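Local coordinates for acarbose Kinase Mak1 (Uncultured bacterium, PDB 6WB4), which probably transfers a phosphate group from ATP to the antidiabetic drug acarbose, acting as a carbohydrate kinase of the pfkB (ribokinase-like) family, at residues F226-A231 with A271-H276; A236-R241 with G281-A286. All blocks are in the same frame, centred on the assembly; numbering follows the deposited sequence.

Contact 1 (F226-A231 with A271-H276); sequences FVVVMA and AAFLCH. With ATP (adenosine-5'-triphosphate), chain H.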
# COMPACT_ATOMS: atom_id res chain seq x y z
N PHE B 226 28.35 -21.03 -15.84
CA PHE B 226 28.23 -21.56 -14.48
C PHE B 226 26.85 -21.26 -13.90
O PHE B 226 26.10 -20.46 -14.44
CB PHE B 226 29.33 -20.97 -13.58
CG PHE B 226 29.49 -19.48 -13.70
CD1 PHE B 226 28.72 -18.62 -12.94
CD2 PHE B 226 30.42 -18.94 -14.58
CE1 PHE B 226 28.87 -17.25 -13.06
CE2 PHE B 226 30.57 -17.58 -14.69
CZ PHE B 226 29.80 -16.73 -13.93
N VAL B 227 26.52 -21.92 -12.79
CA VAL B 227 25.24 -21.69 -12.14
C VAL B 227 25.47 -21.41 -10.66
O VAL B 227 26.08 -22.21 -9.95
CB VAL B 227 24.28 -22.89 -12.28
CG1 VAL B 227 23.03 -22.67 -11.44
CG2 VAL B 227 23.90 -23.12 -13.73
N VAL B 228 25.01 -20.26 -10.21
CA VAL B 228 25.15 -19.90 -8.81
C VAL B 228 23.86 -20.13 -8.04
O VAL B 228 22.85 -19.47 -8.29
CB VAL B 228 25.57 -18.44 -8.64
CG1 VAL B 228 25.74 -18.11 -7.16
CG2 VAL B 228 26.87 -18.18 -9.40
N VAL B 229 23.90 -21.07 -7.10
CA VAL B 229 22.76 -21.35 -6.25
C VAL B 229 22.95 -20.67 -4.92
O VAL B 229 23.92 -20.93 -4.21
CB VAL B 229 22.55 -22.86 -6.03
CG1 VAL B 229 21.28 -23.09 -5.23
CG2 VAL B 229 22.47 -23.57 -7.38
N MSE B 230 22.03 -19.79 -4.58
CA MSE B 230 22.09 -19.07 -3.31
C MSE B 230 21.20 -19.75 -2.27
O MSE B 230 20.10 -20.20 -2.59
CB MSE B 230 21.71 -17.61 -3.52
CG MSE B 230 22.83 -16.82 -4.21
SE MSE B 230 22.23 -15.29 -5.24
CE MSE B 230 20.95 -16.21 -6.38
N ALA B 231 21.71 -19.84 -1.04
CA ALA B 231 21.04 -20.64 -0.01
C ALA B 231 20.94 -19.90 1.32
O ALA B 231 20.65 -20.50 2.35
CB ALA B 231 21.77 -21.94 0.18
N ALA B 271 25.03 -8.08 -7.74
CA ALA B 271 25.70 -6.82 -8.07
C ALA B 271 27.21 -6.88 -7.82
O ALA B 271 28.01 -6.48 -8.68
CB ALA B 271 25.10 -5.67 -7.29
N ALA B 272 27.60 -7.39 -6.66
CA ALA B 272 29.02 -7.52 -6.31
C ALA B 272 29.70 -8.61 -7.13
O ALA B 272 30.84 -8.44 -7.56
CB ALA B 272 29.18 -7.79 -4.82
N PHE B 273 29.01 -9.74 -7.35
CA PHE B 273 29.54 -10.81 -8.19
C PHE B 273 29.86 -10.25 -9.57
O PHE B 273 30.96 -10.41 -10.08
CB PHE B 273 28.55 -11.97 -8.31
CG PHE B 273 29.11 -13.18 -9.04
CD1 PHE B 273 29.32 -13.17 -10.41
CD2 PHE B 273 29.41 -14.34 -8.34
CE1 PHE B 273 29.83 -14.28 -11.07
CE2 PHE B 273 29.93 -15.46 -8.99
CZ PHE B 273 30.13 -15.42 -10.36
N LEU B 274 28.86 -9.61 -10.18
CA LEU B 274 29.02 -9.05 -11.51
C LEU B 274 30.18 -8.08 -11.59
O LEU B 274 30.98 -8.14 -12.52
CB LEU B 274 27.73 -8.36 -11.95
CG LEU B 274 26.54 -9.30 -12.15
CD1 LEU B 274 25.34 -8.52 -12.66
CD2 LEU B 274 26.91 -10.45 -13.09
N CYS B 275 30.29 -7.19 -10.60
CA CYS B 275 31.32 -6.16 -10.63
C CYS B 275 32.71 -6.77 -10.57
O CYS B 275 33.60 -6.37 -11.33
CB CYS B 275 31.11 -5.15 -9.50
SG CYS B 275 29.83 -3.94 -9.89
N HIS B 276 32.90 -7.74 -9.68
CA HIS B 276 34.18 -8.41 -9.56
C HIS B 276 34.52 -9.20 -10.82
O HIS B 276 35.61 -9.06 -11.37
CB HIS B 276 34.19 -9.35 -8.37
CG HIS B 276 35.55 -9.84 -7.99
ND1 HIS B 276 36.14 -10.94 -8.58
CD2 HIS B 276 36.45 -9.37 -7.09
CE1 HIS B 276 37.33 -11.13 -8.05
NE2 HIS B 276 37.54 -10.20 -7.15
PG ATP H . 15.57 -12.47 -3.11
O1G ATP H . 14.93 -12.10 -1.79
O2G ATP H . 14.82 -13.50 -3.92
O3G ATP H . 16.06 -11.28 -3.91
PB ATP H . 16.89 -14.68 -1.97
O1B ATP H . 15.96 -14.61 -0.77
O2B ATP H . 16.68 -15.74 -3.02
O3B ATP H . 16.92 -13.23 -2.68
PA ATP H . 18.87 -15.96 -0.43
O1A ATP H . 18.81 -17.27 -1.17
O2A ATP H . 18.12 -15.80 0.88
O3A ATP H . 18.40 -14.79 -1.43
O5' ATP H . 20.42 -15.56 -0.18
C5' ATP H . 21.19 -15.00 -1.24
C4' ATP H . 22.66 -14.82 -0.85
O4' ATP H . 22.82 -13.76 0.10
C3' ATP H . 23.27 -16.07 -0.23
O3' ATP H . 24.05 -16.79 -1.19
C2' ATP H . 24.16 -15.57 0.89
O2' ATP H . 25.53 -15.56 0.49
C1' ATP H . 23.68 -14.15 1.18
N9 ATP H . 22.86 -14.28 2.41
C8 ATP H . 21.52 -14.31 2.46
N7 ATP H . 21.07 -14.45 3.73
C5 ATP H . 22.16 -14.52 4.52
C6 ATP H . 22.42 -14.67 5.97
N6 ATP H . 21.39 -14.77 6.84
N1 ATP H . 23.70 -14.69 6.39
C2 ATP H . 24.73 -14.58 5.52
N3 ATP H . 24.58 -14.45 4.19
C4 ATP H . 23.34 -14.41 3.65

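Contact 2 (A236-R241 with G281-A286); sequences ARVWRR and GDIFGA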
# COMPACT_ATOMS: atom_id res chain seq x y z
N ALA B 236 26.39 -20.08 -0.28
CA ALA B 236 26.14 -20.21 -1.71
C ALA B 236 26.93 -21.36 -2.33
O ALA B 236 28.01 -21.73 -1.85
CB ALA B 236 26.47 -18.92 -2.42
N ARG B 237 26.37 -21.91 -3.40
CA ARG B 237 27.00 -22.99 -4.14
C ARG B 237 27.10 -22.60 -5.61
O ARG B 237 26.13 -22.14 -6.21
CB ARG B 237 26.22 -24.31 -3.95
CG ARG B 237 26.37 -24.86 -2.52
CD ARG B 237 25.63 -26.18 -2.26
NE ARG B 237 24.37 -26.02 -1.53
CZ ARG B 237 23.24 -25.59 -2.06
NH1 ARG B 237 23.19 -25.22 -3.33
NH2 ARG B 237 22.14 -25.50 -1.31
N VAL B 238 28.30 -22.75 -6.16
CA VAL B 238 28.57 -22.40 -7.55
C VAL B 238 28.96 -23.61 -8.38
O VAL B 238 29.96 -24.28 -8.11
CB VAL B 238 29.70 -21.35 -7.65
CG1 VAL B 238 29.97 -21.03 -9.11
CG2 VAL B 238 29.32 -20.08 -6.90
N TRP B 239 28.16 -23.89 -9.40
CA TRP B 239 28.43 -25.00 -10.30
C TRP B 239 29.03 -24.51 -11.60
O TRP B 239 28.49 -23.61 -12.22
CB TRP B 239 27.14 -25.76 -10.61
CG TRP B 239 26.40 -26.24 -9.42
CD1 TRP B 239 25.58 -25.52 -8.61
CD2 TRP B 239 26.37 -27.58 -8.94
NE1 TRP B 239 25.07 -26.32 -7.63
CE2 TRP B 239 25.54 -27.60 -7.81
CE3 TRP B 239 26.99 -28.78 -9.34
CZ2 TRP B 239 25.29 -28.76 -7.08
CZ3 TRP B 239 26.75 -29.92 -8.61
CH2 TRP B 239 25.91 -29.91 -7.50
N ARG B 240 30.14 -25.13 -12.02
CA ARG B 240 30.73 -24.88 -13.33
C ARG B 240 30.52 -26.10 -14.24
O ARG B 240 30.23 -27.19 -13.75
CB ARG B 240 32.22 -24.56 -13.22
CG ARG B 240 32.52 -23.43 -12.25
CD ARG B 240 34.00 -23.21 -12.04
NE ARG B 240 34.65 -24.28 -11.28
CZ ARG B 240 35.86 -24.17 -10.75
NH1 ARG B 240 36.55 -23.05 -10.90
NH2 ARG B 240 36.38 -25.18 -10.07
N ARG B 241 30.67 -25.90 -15.55
CA ARG B 241 30.57 -27.01 -16.51
C ARG B 241 31.54 -28.15 -16.22
O ARG B 241 31.12 -29.28 -15.98
CB ARG B 241 30.78 -26.51 -17.94
CG ARG B 241 29.51 -26.04 -18.63
CD ARG B 241 29.76 -25.69 -20.10
NE ARG B 241 28.63 -24.96 -20.67
CZ ARG B 241 27.50 -25.53 -21.10
NH1 ARG B 241 27.35 -26.85 -21.05
NH2 ARG B 241 26.53 -24.77 -21.60
N GLY B 281 37.56 -11.70 -13.82
CA GLY B 281 37.27 -12.85 -14.65
C GLY B 281 37.36 -14.15 -13.88
O GLY B 281 37.06 -15.21 -14.42
N ASP B 282 37.76 -14.08 -12.61
CA ASP B 282 37.86 -15.28 -11.79
C ASP B 282 36.57 -15.56 -11.06
O ASP B 282 36.11 -14.76 -10.25
CB ASP B 282 38.99 -15.17 -10.77
CG ASP B 282 39.25 -16.48 -10.06
OD1 ASP B 282 39.51 -17.49 -10.75
OD2 ASP B 282 39.18 -16.53 -8.82
N ILE B 283 35.98 -16.71 -11.36
CA ILE B 283 34.69 -17.09 -10.82
C ILE B 283 34.71 -17.33 -9.31
O ILE B 283 33.79 -16.91 -8.61
CB ILE B 283 34.17 -18.35 -11.54
CG1 ILE B 283 32.88 -18.84 -10.89
CG2 ILE B 283 35.21 -19.45 -11.53
CD1 ILE B 283 32.29 -20.00 -11.59
N PHE B 284 35.75 -17.98 -8.81
CA PHE B 284 35.79 -18.33 -7.40
C PHE B 284 35.80 -17.05 -6.55
O PHE B 284 35.07 -16.93 -5.56
CB PHE B 284 37.01 -19.20 -7.10
CG PHE B 284 37.02 -19.78 -5.72
CD1 PHE B 284 35.85 -19.85 -4.97
CD2 PHE B 284 38.19 -20.27 -5.17
CE1 PHE B 284 35.85 -20.38 -3.70
CE2 PHE B 284 38.20 -20.81 -3.90
CZ PHE B 284 37.03 -20.87 -3.16
N GLY B 285 36.64 -16.09 -6.94
CA GLY B 285 36.72 -14.82 -6.25
C GLY B 285 35.49 -13.96 -6.46
O GLY B 285 35.10 -13.21 -5.56
N ALA B 286 34.88 -14.06 -7.63
CA ALA B 286 33.66 -13.31 -7.91
C ALA B 286 32.54 -13.79 -6.98
O ALA B 286 31.68 -13.01 -6.56
CB ALA B 286 33.25 -13.44 -9.36

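Contact 1 (F226-A231 with A271-H276)
In the ribokinase-like core of this pfkB-family kinase, Phe-226 and Val-228 meet Phe-273 where helix 265-280 lies against strand 226-230 of the large central sheet. The two aromatic side chains approach head-on from the two backbones. Phe-226 CE1 lies 3.5 Å from Phe-273 CZ, and the ring centroids are 5.6 Å apart with planes inclined at 42°, an oblique pair. Phe-273 reaches across because its CG is anti to the backbone N (chi1 -173°), which carries the ring from the helix toward the strand. Beside the rings, Val-228 and Phe-273 lie alongside each other, pointing opposite ways, with Val-228 CG2 4.1 Å from Phe-273 CE2. No hydrogen bond crosses, so the contact is apolar, and all three residues are buried. Farther along the segment, selenomethionine Met-230 turns to the nucleotide instead: its CG is 3.3 Å from ATP O3', a packing contact at the ribose. Around this core, Phe-202 meets Phe-273 edge-to-face, and Tyr-277 does the same with Phe-226. Strand 226-230 runs between parallel strand 200-204 and antiparallel strand 236-240, while Phe-226 also touches Ile-283 of helix 283-298.

Contact 2 (A236-R241 with G281-A286)
Val-238 and Arg-240 of strand 236-240 meet a single side chain, Ile-283 in the first turn of helix 283-298. Before them in the strand, Ala-236 belongs to the ATP pocket and packs on Phe-269. At Val-238 the valine and isoleucine side chains overlap flank to flank, each heading for the other's backbone, with Val-238 CG1 3.5 Å from Ile-283 CD1. Trp-239 points its CB away from the helix, as alternation along a strand requires. Arg-240 then returns to the helix side and crosses Ile-283 with its aliphatic part, its CG 3.5 Å from Ile-283 CD1. The isoleucine reaches both residues because its chain is extended (chi1 174°, chi2 177°). Farther out, Ile-283 CG2 sits at the guanidinium edge, 3.9 Å from Arg-240 NH1, while Arg-240 NH2 forms a salt bridge with Asp-243. Asp-282 caps the start of the helix: its OD2 accepts from Gly-285 N at 3.2 Å, from above the carboxylate plane. Strand 236-240 pairs antiparallel with both 226-230 and 247-249. Leu-247 of the latter touches Val-238, Arg-240 and Phe-284, while Ala-286 turns to Tyr-277 of helix 265-280.

The centres of contacts 1 and 2 lie about 7 Å apart, on the same side of the chain's centre. Along the chain their segments alternate: strand 226-230, strand 236-240, helix 265-280, helix 283-298. Two consecutive, antiparallel strands of the central sheet are thus covered by two consecutive helices. The strands are joined by probable hydrogen bonds, Val-229 N to Arg-237 O at 2.6 Å and Val-227 N to Trp-239 O at 2.7 Å, and the helices touch where Phe-273 packs on Ala-286. Contact 1 is the more buried, whereas contact 2 lies nearer the sheet's outer strand 247-249. Met-230 and Ala-231 of segment 226-231 and Ala-236 of segment 236-241 belong to the ATP pocket.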